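Local coordinates for protein putative sporulation-specific glycosylase YdhD (Bacillus subtilis subsp. subtilis str. 168, PDB 3CZ8) that probably hydrolyses glycosidic bonds of a polysaccharide during sporulation, the chain being the family 18 glycosidase domain of a longer protein that also carries LysM repeats, at residues M292-V295 and R296-L300; W281-V285 and R286-R290; A196-T199 and E200-T204; T204-F207 and T208-Q211. The protein carries 1 engineered substitution. One frame throughout, in Å; residues are numbered along the deposited sequence.

Contact 1: M292-V295 and R296-L300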
loop_
_atom_site.group_PDB
_atom_site.type_symbol
_atom_site.label_atom_id
_atom_site.label_comp_id
_atom_site.label_asym_id
_atom_site.label_seq_id
_atom_site.Cartn_x
_atom_site.Cartn_y
_atom_site.Cartn_z
ATOM N N MET A 292 6.550 -11.445 -16.328
ATOM C CA MET A 292 7.825 -10.955 -16.862
ATOM C C MET A 292 8.332 -11.861 -17.995
ATOM O O MET A 292 8.950 -11.386 -18.944
ATOM C CB MET A 292 8.876 -10.785 -15.753
ATOM C CG MET A 292 10.226 -10.204 -16.216
ATOM S SD MET A 292 10.142 -8.706 -17.236
ATOM C CE MET A 292 10.592 -7.438 -16.073
ATOM N N GLN A 293 8.029 -13.153 -17.894
ATOM C CA GLN A 293 8.368 -14.137 -18.916
ATOM C C GLN A 293 7.659 -13.890 -20.251
ATOM O O GLN A 293 8.295 -13.963 -21.298
ATOM C CB GLN A 293 8.075 -15.552 -18.416
ATOM C CG GLN A 293 9.181 -16.158 -17.563
ATOM C CD GLN A 293 8.797 -17.515 -16.994
ATOM O OE1 GLN A 293 8.221 -18.357 -17.691
ATOM N NE2 GLN A 293 9.112 -17.733 -15.719
ATOM N N ILE A 294 6.360 -13.585 -20.207
ATOM C CA ILE A 294 5.595 -13.294 -21.430
ATOM C C ILE A 294 5.922 -11.913 -22.012
ATOM O O ILE A 294 5.735 -11.670 -23.208
ATOM C CB ILE A 294 4.063 -13.509 -21.243
ATOM C CG1 ILE A 294 3.403 -13.814 -22.591
ATOM C CG2 ILE A 294 3.402 -12.329 -20.523
ATOM C CD1 ILE A 294 2.011 -14.380 -22.503
ATOM N N VAL A 295 6.425 -11.021 -21.162
ATOM C CA VAL A 295 6.933 -9.729 -21.598
ATOM C C VAL A 295 8.226 -9.948 -22.388
ATOM O O VAL A 295 8.419 -9.348 -23.452
ATOM C CB VAL A 295 7.112 -8.758 -20.396
ATOM C CG1 VAL A 295 8.148 -7.663 -20.675
ATOM C CG2 VAL A 295 5.765 -8.137 -20.025
ATOM N N ARG A 296 9.070 -10.847 -21.883
ATOM C CA ARG A 296 10.336 -11.192 -22.526
ATOM C C ARG A 296 10.135 -12.004 -23.804
ATOM O O ARG A 296 10.846 -11.792 -24.785
ATOM C CB ARG A 296 11.248 -11.943 -21.553
ATOM C CG ARG A 296 11.844 -11.065 -20.466
ATOM C CD ARG A 296 12.601 -11.887 -19.436
ATOM N NE ARG A 296 13.964 -12.185 -19.866
ATOM C CZ ARG A 296 14.844 -12.887 -19.157
ATOM N NH1 ARG A 296 14.514 -13.383 -17.971
ATOM N NH2 ARG A 296 16.061 -13.097 -19.642
ATOM N N GLU A 297 9.164 -12.920 -23.775
ATOM C CA GLU A 297 8.769 -13.737 -24.928
ATOM C C GLU A 297 8.350 -12.885 -26.136
ATOM O O GLU A 297 8.696 -13.201 -27.274
ATOM C CB GLU A 297 7.630 -14.691 -24.536
ATOM C CG GLU A 297 7.194 -15.672 -25.635
ATOM C CD GLU A 297 5.869 -16.380 -25.343
ATOM O OE1 GLU A 297 5.209 -16.816 -26.313
ATOM O OE2 GLU A 297 5.485 -16.513 -24.161
ATOM N N TYR A 298 7.617 -11.805 -25.883
ATOM C CA TYR A 298 7.099 -10.965 -26.952
ATOM C C TYR A 298 7.923 -9.706 -27.197
ATOM O O TYR A 298 7.469 -8.808 -27.919
ATOM C CB TYR A 298 5.645 -10.593 -26.670
ATOM C CG TYR A 298 4.665 -11.693 -26.970
ATOM C CD1 TYR A 298 4.249 -12.578 -25.980
ATOM C CD2 TYR A 298 4.142 -11.845 -28.249
ATOM C CE1 TYR A 298 3.333 -13.590 -26.261
ATOM C CE2 TYR A 298 3.225 -12.847 -28.539
ATOM C CZ TYR A 298 2.825 -13.713 -27.545
ATOM O OH TYR A 298 1.918 -14.702 -27.847
ATOM N N ARG A 299 9.122 -9.666 -26.599
ATOM C CA ARG A 299 10.051 -8.534 -26.715
ATOM C C ARG A 299 9.410 -7.185 -26.366
ATOM O O ARG A 299 9.680 -6.162 -27.008
ATOM C CB ARG A 299 10.706 -8.497 -28.105
ATOM C CG ARG A 299 11.958 -9.346 -28.240
ATOM C CD ARG A 299 12.539 -9.235 -29.645
ATOM N NE ARG A 299 13.980 -8.988 -29.616
ATOM C CZ ARG A 299 14.534 -7.778 -29.600
ATOM N NH1 ARG A 299 15.854 -7.654 -29.567
ATOM N NH2 ARG A 299 13.774 -6.686 -29.617
ATOM N N LEU A 300 8.565 -7.187 -25.337
ATOM C CA LEU A 300 7.870 -5.980 -24.884
ATOM C C LEU A 300 8.796 -5.097 -24.047
ATOM O O LEU A 300 9.854 -5.547 -23.615
ATOM C CB LEU A 300 6.621 -6.371 -24.093
ATOM C CG LEU A 300 5.264 -6.470 -24.802
ATOM C CD1 LEU A 300 5.317 -6.760 -26.309
ATOM C CD2 LEU A 300 4.369 -7.460 -24.082
#
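Leu-300 N reaches back to Val-295 O at 2.9 Å, in the carbonyl plane, and a weak bond from Arg-299 N to Arg-296 O completes the Schellman motif that ends the helix, with Arg-299 at the positive-phi position. Of the helical bonds before it only the last is long: Glu-297 N meets Gln-293 O at 2.8 Å, whereas Tyr-298 N, where the chain leaves helical geometry, reaches Ile-294 O at 3.3 Å from above the carbonyl plane, 46° out of it. That oxygen also lies at the edge of the Tyr-298 ring, 3.3 Å from CD1. The ring runs alongside Ile-294, both side chains pointing the same way, with CE1 3.7 Å from Ile-294 CG1. Tyr-298 CG stands beside its own backbone N (chi1 -78°), which turns the ring back along the helix toward isoleucine. With alanine in place of Tyr-298, the CG1 flank of Ile-294 would probably be uncovered and Glu-206 would lose its weak hydrogen bond to the phenol. On the inner side, Val-295 CG1 meets Leu-300 CB at 4.0 Å, the two side chains crossing at about a right angle. Arg-296 lays its CG 3.3 Å from Met-292 O before bending at chi3 toward Asp-20, its salt-bridge partner. The contact closes helix 285-297 of the TIM barrel: Val-295 and Leu-300 press on strand 217-220, Val-295 and Met-292 on strand 302-310, while Ile-294 and Tyr-298 face helix 198-208, and Met-292 also packs on Met-251 of the second subunit.

Contact 2: W281-V285 and R286-R290. Engineered in segment 281-285: Gly-284 (natural residue Asp).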
loop_
_atom_site.group_PDB
_atom_site.type_symbol
_atom_site.label_atom_id
_atom_site.label_comp_id
_atom_site.label_asym_id
_atom_site.label_seq_id
_atom_site.Cartn_x
_atom_site.Cartn_y
_atom_site.Cartn_z
ATOM N N TRP A 281 -8.496 -15.184 -5.060
ATOM C CA TRP A 281 -7.550 -15.174 -6.181
ATOM C C TRP A 281 -6.642 -13.952 -6.078
ATOM O O TRP A 281 -7.108 -12.843 -5.802
ATOM C CB TRP A 281 -8.303 -15.130 -7.515
ATOM C CG TRP A 281 -9.025 -16.395 -7.841
ATOM C CD1 TRP A 281 -10.273 -16.760 -7.414
ATOM C CD2 TRP A 281 -8.549 -17.469 -8.666
ATOM N NE1 TRP A 281 -10.599 -17.996 -7.917
ATOM C CE2 TRP A 281 -9.559 -18.455 -8.686
ATOM C CE3 TRP A 281 -7.359 -17.700 -9.374
ATOM C CZ2 TRP A 281 -9.424 -19.653 -9.401
ATOM C CZ3 TRP A 281 -7.223 -18.895 -10.087
ATOM C CH2 TRP A 281 -8.254 -19.853 -10.093
ATOM N N PHE A 282 -5.348 -14.155 -6.319
ATOM C CA PHE A 282 -4.350 -13.110 -6.119
ATOM C C PHE A 282 -3.143 -13.368 -7.014
ATOM O O PHE A 282 -3.247 -14.100 -7.995
ATOM C CB PHE A 282 -3.954 -12.994 -4.628
ATOM C CG PHE A 282 -3.264 -14.219 -4.069
ATOM C CD1 PHE A 282 -3.981 -15.369 -3.763
ATOM C CD2 PHE A 282 -1.896 -14.203 -3.814
ATOM C CE1 PHE A 282 -3.342 -16.489 -3.245
ATOM C CE2 PHE A 282 -1.249 -15.318 -3.296
ATOM C CZ PHE A 282 -1.971 -16.460 -3.016
ATOM N N GLU A 283 -2.017 -12.735 -6.694
ATOM C CA GLU A 283 -0.766 -12.916 -7.428
ATOM C C GLU A 283 0.369 -13.250 -6.466
ATOM O O GLU A 283 0.516 -12.605 -5.428
ATOM C CB GLU A 283 -0.411 -11.640 -8.194
ATOM C CG GLU A 283 -1.355 -11.288 -9.329
ATOM C CD GLU A 283 -1.110 -12.097 -10.592
ATOM O OE1 GLU A 283 0.056 -12.436 -10.876
ATOM O OE2 GLU A 283 -2.085 -12.379 -11.311
ATOM N N GLY A 284 1.163 -14.259 -6.816
ATOM C CA GLY A 284 2.356 -14.620 -6.049
ATOM C C GLY A 284 3.636 -14.451 -6.854
ATOM O O GLY A 284 3.627 -13.817 -7.913
ATOM N N VAL A 285 4.728 -15.031 -6.354
ATOM C CA VAL A 285 6.051 -14.903 -6.972
ATOM C C VAL A 285 6.130 -15.646 -8.309
ATOM O O VAL A 285 6.765 -15.169 -9.254
ATOM C CB VAL A 285 7.182 -15.394 -6.025
ATOM C CG1 VAL A 285 8.542 -14.861 -6.470
ATOM C CG2 VAL A 285 6.907 -14.973 -4.587
ATOM N N ARG A 286 5.466 -16.798 -8.380
ATOM C CA ARG A 286 5.454 -17.632 -9.582
ATOM C C ARG A 286 4.638 -17.005 -10.718
ATOM O O ARG A 286 5.063 -17.042 -11.873
ATOM C CB ARG A 286 4.910 -19.025 -9.251
ATOM C CG ARG A 286 5.189 -20.088 -10.305
ATOM C CD ARG A 286 4.590 -21.420 -9.897
ATOM N NE ARG A 286 4.669 -22.421 -10.959
ATOM C CZ ARG A 286 4.116 -23.631 -10.898
ATOM N NH1 ARG A 286 3.433 -24.009 -9.823
ATOM N NH2 ARG A 286 4.244 -24.468 -11.920
ATOM N N SER A 287 3.475 -16.446 -10.376
ATOM C CA SER A 287 2.590 -15.810 -11.353
ATOM C C SER A 287 3.172 -14.526 -11.913
ATOM O O SER A 287 3.018 -14.229 -13.103
ATOM C CB SER A 287 1.239 -15.517 -10.722
ATOM O OG SER A 287 0.483 -16.698 -10.661
ATOM N N MET A 288 3.844 -13.774 -11.044
ATOM C CA MET A 288 4.499 -12.530 -11.413
ATOM C C MET A 288 5.727 -12.797 -12.275
ATOM O O MET A 288 6.066 -11.984 -13.138
ATOM C CB MET A 288 4.880 -11.732 -10.160
ATOM C CG MET A 288 4.843 -10.212 -10.336
ATOM S SD MET A 288 3.421 -9.373 -9.595
ATOM C CE MET A 288 2.089 -9.882 -10.648
ATOM N N SER A 289 6.388 -13.932 -12.032
ATOM C CA SER A 289 7.491 -14.401 -12.878
ATOM C C SER A 289 7.018 -14.682 -14.300
ATOM O O SER A 289 7.658 -14.251 -15.259
ATOM C CB SER A 289 8.135 -15.664 -12.301
ATOM O OG SER A 289 8.855 -15.369 -11.120
ATOM N N ARG A 290 5.892 -15.389 -14.413
ATOM C CA ARG A 290 5.275 -15.726 -15.698
ATOM C C ARG A 290 4.870 -14.502 -16.517
ATOM O O ARG A 290 4.860 -14.552 -17.745
ATOM C CB ARG A 290 4.062 -16.649 -15.501
ATOM C CG ARG A 290 4.403 -18.135 -15.338
ATOM C CD ARG A 290 4.984 -18.748 -16.620
ATOM N NE ARG A 290 4.000 -18.843 -17.701
ATOM C CZ ARG A 290 3.531 -19.983 -18.206
ATOM N NH1 ARG A 290 2.637 -19.953 -19.185
ATOM N NH2 ARG A 290 3.954 -21.155 -17.744
#
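Glu-283 folding back over Ser-287 and Met-288 makes this a local contact at the start of helix 285-297, where the chain returns from the antiparallel sheet inserted between barrel strand 217-220 and this helix. Gly-284, an engineered residue that is Asp in the natural protein, occupies the N-cap position, and its carbonyl oxygen takes the first helical bond from Met-288 N at 3.1 Å. One residue on, Val-285 O is gripped twice by Ser-289. The hydroxyl OG approaches it to 2.8 Å and the backbone N to 3.1 Å, from opposite faces of the carbonyl plane; OG can do so because it stands beside its own backbone N (chi1 -70°). Glu-283 bends at chi2 (-79°), so that OE1 has two carbons beside it, Ser-287 CB at 3.3 Å and Met-288 CE also at 3.3 Å, the methionine crossing the glutamate at about a right angle. Ile-247 and Met-251 of the second subunit pack on Val-285 and Met-288. The carboxylate's charge is met by a salt bridge from OE2 to Lys-291; that lysine and the nearby helix N-terminus would both be expected to favour the ionised form.

Contact 3: A196-T199 and E200-T204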
loop_
_atom_site.group_PDB
_atom_site.type_symbol
_atom_site.label_atom_id
_atom_site.label_comp_id
_atom_site.label_asym_id
_atom_site.label_seq_id
_atom_site.Cartn_x
_atom_site.Cartn_y
_atom_site.Cartn_z
ATOM N N ALA A 196 -5.717 -11.782 -13.256
ATOM C CA ALA A 196 -4.959 -11.580 -14.479
ATOM C C ALA A 196 -4.505 -12.925 -15.045
ATOM O O ALA A 196 -3.312 -13.260 -14.986
ATOM C CB ALA A 196 -3.775 -10.670 -14.214
ATOM N N PRO A 197 -5.457 -13.702 -15.601
ATOM C CA PRO A 197 -5.093 -15.014 -16.132
ATOM C C PRO A 197 -4.144 -14.868 -17.316
ATOM O O PRO A 197 -4.326 -13.968 -18.146
ATOM C CB PRO A 197 -6.438 -15.610 -16.566
ATOM C CG PRO A 197 -7.347 -14.459 -16.748
ATOM C CD PRO A 197 -6.891 -13.401 -15.795
ATOM N N ILE A 198 -3.129 -15.729 -17.368
ATOM C CA ILE A 198 -2.059 -15.635 -18.367
ATOM C C ILE A 198 -2.580 -15.872 -19.794
ATOM O O ILE A 198 -1.996 -15.392 -20.770
ATOM C CB ILE A 198 -0.865 -16.571 -18.001
ATOM C CG1 ILE A 198 0.473 -15.993 -18.497
ATOM C CG2 ILE A 198 -1.126 -18.021 -18.448
ATOM C CD1 ILE A 198 1.022 -16.640 -19.755
ATOM N N THR A 199 -3.705 -16.582 -19.881
ATOM C CA THR A 199 -4.410 -16.841 -21.126
ATOM C C THR A 199 -4.967 -15.545 -21.725
ATOM O O THR A 199 -4.851 -15.310 -22.926
ATOM C CB THR A 199 -5.546 -17.878 -20.918
ATOM O OG1 THR A 199 -6.360 -17.494 -19.802
ATOM C CG2 THR A 199 -4.968 -19.264 -20.649
ATOM N N GLU A 200 -5.542 -14.695 -20.881
ATOM C CA GLU A 200 -6.093 -13.429 -21.349
ATOM C C GLU A 200 -5.020 -12.358 -21.593
ATOM O O GLU A 200 -5.213 -11.459 -22.413
ATOM C CB GLU A 200 -7.181 -12.925 -20.397
ATOM C CG GLU A 200 -8.417 -13.816 -20.299
ATOM C CD GLU A 200 -9.108 -14.059 -21.640
ATOM O OE1 GLU A 200 -9.362 -13.085 -22.386
ATOM O OE2 GLU A 200 -9.405 -15.236 -21.938
ATOM N N ILE A 201 -3.901 -12.463 -20.876
ATOM C CA ILE A 201 -2.738 -11.592 -21.076
ATOM C C ILE A 201 -2.121 -11.868 -22.449
ATOM O O ILE A 201 -1.786 -10.932 -23.184
ATOM C CB ILE A 201 -1.691 -11.774 -19.930
ATOM C CG1 ILE A 201 -2.233 -11.203 -18.617
ATOM C CG2 ILE A 201 -0.346 -11.109 -20.259
ATOM C CD1 ILE A 201 -1.458 -11.660 -17.410
ATOM N N ARG A 202 -1.998 -13.156 -22.775
ATOM C CA ARG A 202 -1.560 -13.640 -24.090
ATOM C C ARG A 202 -2.385 -13.015 -25.212
ATOM O O ARG A 202 -1.828 -12.424 -26.137
ATOM C CB ARG A 202 -1.684 -15.167 -24.146
ATOM C CG ARG A 202 -1.371 -15.809 -25.500
ATOM C CD ARG A 202 0.056 -16.315 -25.561
ATOM N NE ARG A 202 0.325 -17.292 -24.509
ATOM C CZ ARG A 202 1.540 -17.659 -24.112
ATOM N NH1 ARG A 202 2.623 -17.132 -24.677
ATOM N NH2 ARG A 202 1.669 -18.554 -23.138
ATOM N N ARG A 203 -3.708 -13.144 -25.103
ATOM C CA ARG A 203 -4.656 -12.574 -26.061
ATOM C C ARG A 203 -4.559 -11.053 -26.166
ATOM O O ARG A 203 -4.633 -10.509 -27.267
ATOM C CB ARG A 203 -6.088 -12.974 -25.703
ATOM C CG ARG A 203 -6.480 -14.375 -26.124
ATOM C CD ARG A 203 -7.783 -14.786 -25.456
ATOM N NE ARG A 203 -8.186 -16.144 -25.820
ATOM C CZ ARG A 203 -7.791 -17.250 -25.189
ATOM N NH1 ARG A 203 -6.970 -17.184 -24.148
ATOM N NH2 ARG A 203 -8.222 -18.433 -25.607
ATOM N N THR A 204 -4.397 -10.384 -25.020
ATOM C CA THR A 204 -4.237 -8.925 -24.958
ATOM C C THR A 204 -2.986 -8.484 -25.712
ATOM O O THR A 204 -3.051 -7.567 -26.535
ATOM C CB THR A 204 -4.181 -8.416 -23.492
ATOM O OG1 THR A 204 -5.384 -8.794 -22.813
ATOM C CG2 THR A 204 -4.034 -6.897 -23.433
#
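The guanidinium of Arg-203 presents its edge to Thr-199 O, which lies near its plane and takes a weak hydrogen bond from NH1 at 3.1 Å. Glu-200 lies off that plane: its OE2 is 3.8 Å from Arg-203 NH1, a long salt bridge of charge alone, with no N-H aimed at it. The arginine chain runs extended from CG to NE and then turns at chi4 (87°), which carries NH1 back to the carbonyl one helical turn earlier, where Arg-203 N also bonds. The second guanidinium, of Arg-202, meets Ile-198 obliquely, NH2 3.9 Å from CD1, the two chains side by side and pointing the same way; its NH1 makes a salt bridge to Glu-297. All this is the first part of helix 198-208, the helix of the beta-alpha-beta unit linking barrel strands 177-181 and 217-220. Pro-197 is its N-cap: its carbonyl oxygen accepts Ile-201 N at 3.1 Å in the carbonyl plane, and its ring CG rests 3.8 Å from Glu-200 CG. Toward helix 285-297, whose Lys-291 bonds to Ala-196 O, Ile-201 CD1 comes 4.1 Å from Ala-196 CB. Glu-200 O is held by two donors from one residue, Thr-204 OG1 at 2.7 Å and Thr-204 N at 2.9 Å, arriving from opposite faces of the carbonyl plane.

Contact 4: T204-F207 and T208-Q211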
loop_
_atom_site.group_PDB
_atom_site.type_symbol
_atom_site.label_atom_id
_atom_site.label_comp_id
_atom_site.label_asym_id
_atom_site.label_seq_id
_atom_site.Cartn_x
_atom_site.Cartn_y
_atom_site.Cartn_z
ATOM N N THR A 204 -4.397 -10.384 -25.020
ATOM C CA THR A 204 -4.237 -8.925 -24.958
ATOM C C THR A 204 -2.986 -8.484 -25.712
ATOM O O THR A 204 -3.051 -7.567 -26.535
ATOM C CB THR A 204 -4.181 -8.416 -23.492
ATOM O OG1 THR A 204 -5.384 -8.794 -22.813
ATOM C CG2 THR A 204 -4.034 -6.897 -23.433
ATOM N N ILE A 205 -1.867 -9.159 -25.443
ATOM C CA ILE A 205 -0.596 -8.884 -26.115
ATOM C C ILE A 205 -0.722 -9.092 -27.634
ATOM O O ILE A 205 -0.348 -8.212 -28.413
ATOM C CB ILE A 205 0.561 -9.735 -25.518
ATOM C CG1 ILE A 205 0.935 -9.227 -24.118
ATOM C CG2 ILE A 205 1.806 -9.679 -26.402
ATOM C CD1 ILE A 205 1.810 -10.190 -23.327
ATOM N N GLU A 206 -1.308 -10.227 -28.026
ATOM C CA GLU A 206 -1.474 -10.621 -29.429
ATOM C C GLU A 206 -2.287 -9.597 -30.219
ATOM O O GLU A 206 -1.967 -9.296 -31.370
ATOM C CB GLU A 206 -2.143 -11.998 -29.512
ATOM C CG GLU A 206 -1.548 -12.936 -30.561
ATOM C CD GLU A 206 -0.476 -13.847 -29.989
ATOM O OE1 GLU A 206 -0.782 -14.636 -29.070
ATOM O OE2 GLU A 206 0.673 -13.785 -30.467
ATOM N N PHE A 207 -3.327 -9.064 -29.578
ATOM C CA PHE A 207 -4.152 -7.995 -30.131
ATOM C C PHE A 207 -3.388 -6.667 -30.222
ATOM O O PHE A 207 -3.583 -5.900 -31.169
ATOM C CB PHE A 207 -5.418 -7.846 -29.279
ATOM C CG PHE A 207 -6.308 -6.698 -29.676
ATOM C CD1 PHE A 207 -7.157 -6.804 -30.776
ATOM C CD2 PHE A 207 -6.329 -5.523 -28.924
ATOM C CE1 PHE A 207 -7.992 -5.751 -31.138
ATOM C CE2 PHE A 207 -7.161 -4.468 -29.275
ATOM C CZ PHE A 207 -7.999 -4.583 -30.385
ATOM N N THR A 208 -2.516 -6.411 -29.247
ATOM C CA THR A 208 -1.767 -5.153 -29.175
ATOM C C THR A 208 -0.555 -5.080 -30.122
ATOM O O THR A 208 -0.304 -4.043 -30.734
ATOM C CB THR A 208 -1.311 -4.848 -27.726
ATOM O OG1 THR A 208 -2.377 -5.138 -26.818
ATOM C CG2 THR A 208 -0.948 -3.387 -27.582
ATOM N N ILE A 209 0.190 -6.177 -30.244
ATOM C CA ILE A 209 1.392 -6.214 -31.090
ATOM C C ILE A 209 1.081 -6.198 -32.597
ATOM O O ILE A 209 1.982 -6.056 -33.426
ATOM C CB ILE A 209 2.304 -7.424 -30.755
ATOM C CG1 ILE A 209 1.580 -8.740 -31.063
ATOM C CG2 ILE A 209 2.804 -7.331 -29.307
ATOM C CD1 ILE A 209 2.351 -9.983 -30.727
ATOM N N ALA A 210 -0.197 -6.352 -32.932
ATOM C CA ALA A 210 -0.684 -6.220 -34.301
ATOM C C ALA A 210 -1.049 -4.772 -34.601
ATOM O O ALA A 210 -1.416 -4.444 -35.727
ATOM C CB ALA A 210 -1.893 -7.121 -34.517
ATOM N N GLN A 211 -0.941 -3.909 -33.591
ATOM C CA GLN A 211 -1.406 -2.532 -33.692
ATOM C C GLN A 211 -0.407 -1.482 -33.213
ATOM O O GLN A 211 -0.463 -0.334 -33.649
ATOM C CB GLN A 211 -2.731 -2.372 -32.938
ATOM C CG GLN A 211 -3.952 -2.781 -33.745
ATOM C CD GLN A 211 -5.213 -2.797 -32.914
ATOM O OE1 GLN A 211 -5.316 -3.538 -31.937
ATOM N NE2 GLN A 211 -6.187 -1.978 -33.297
#
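Thr-204 and Thr-208 stand one turn apart, side by side, in the last turns of helix 198-208, an outer helix of the TIM barrel. Hydrogen bonds come first. Thr-204 O accepts both Thr-208 N, at 3.0 Å, and Thr-208 OG1 from the other face of the carbonyl plane; OG1 is modelled at 2.5 Å, so short that its exact position is doubtful. Ile-209 N sits almost in line with the Ile-205 carbonyl bond, 2.8 Å from Ile-205 O, and beyond it Gln-211 N closes a tighter turn on Thr-208 O. Among apolar contacts, Ile-205 CG2 meets Ile-209 CG2 at 3.9 Å, and both residues also pack on Tyr-298 and on strand 217-220. Toward the barrel, both threonines touch Ile-180 of strand 177-181. The flat groups form the third kind. With CG of Phe-207 opposite its backbone N (chi1 175°), the ring leans beside its own carbonyl, where the Gln-211 side chain comes across, its amide plane 78° from the ring's. Were Phe-207 exchanged for an alanine, the Gln-211 amide would probably lose the ring face beneath its terminal atom and be less fixed in rotation. That atom, its O and N assignment uncertain, lies over one face, 3.2 Å above the ring plane and offset toward the rim at CZ.

How the contacts relate
Contacts 3 and 4 are the two ends of helix 198-208 and share Thr-204; contacts 2 and 1 are the start and finish of helix 285-297. The helices lie side by side, so contact 3 touches both contacts 2 and 1, while contact 4 meets contact 1 through Tyr-298 and stays about 8 Å, nearest atoms, from contact 2. All four are partly buried, well off the chain's centre. Contacts 1 and 2 also touch the second subunit; contacts 3 and 4 do not. Contact 1 ends in a Schellman motif while its Glu-297 pairs with Arg-202 of contact 3; contacts 2, 3 and 4 share a serine or threonine hydroxyl bonded to the carbonyl one turn earlier.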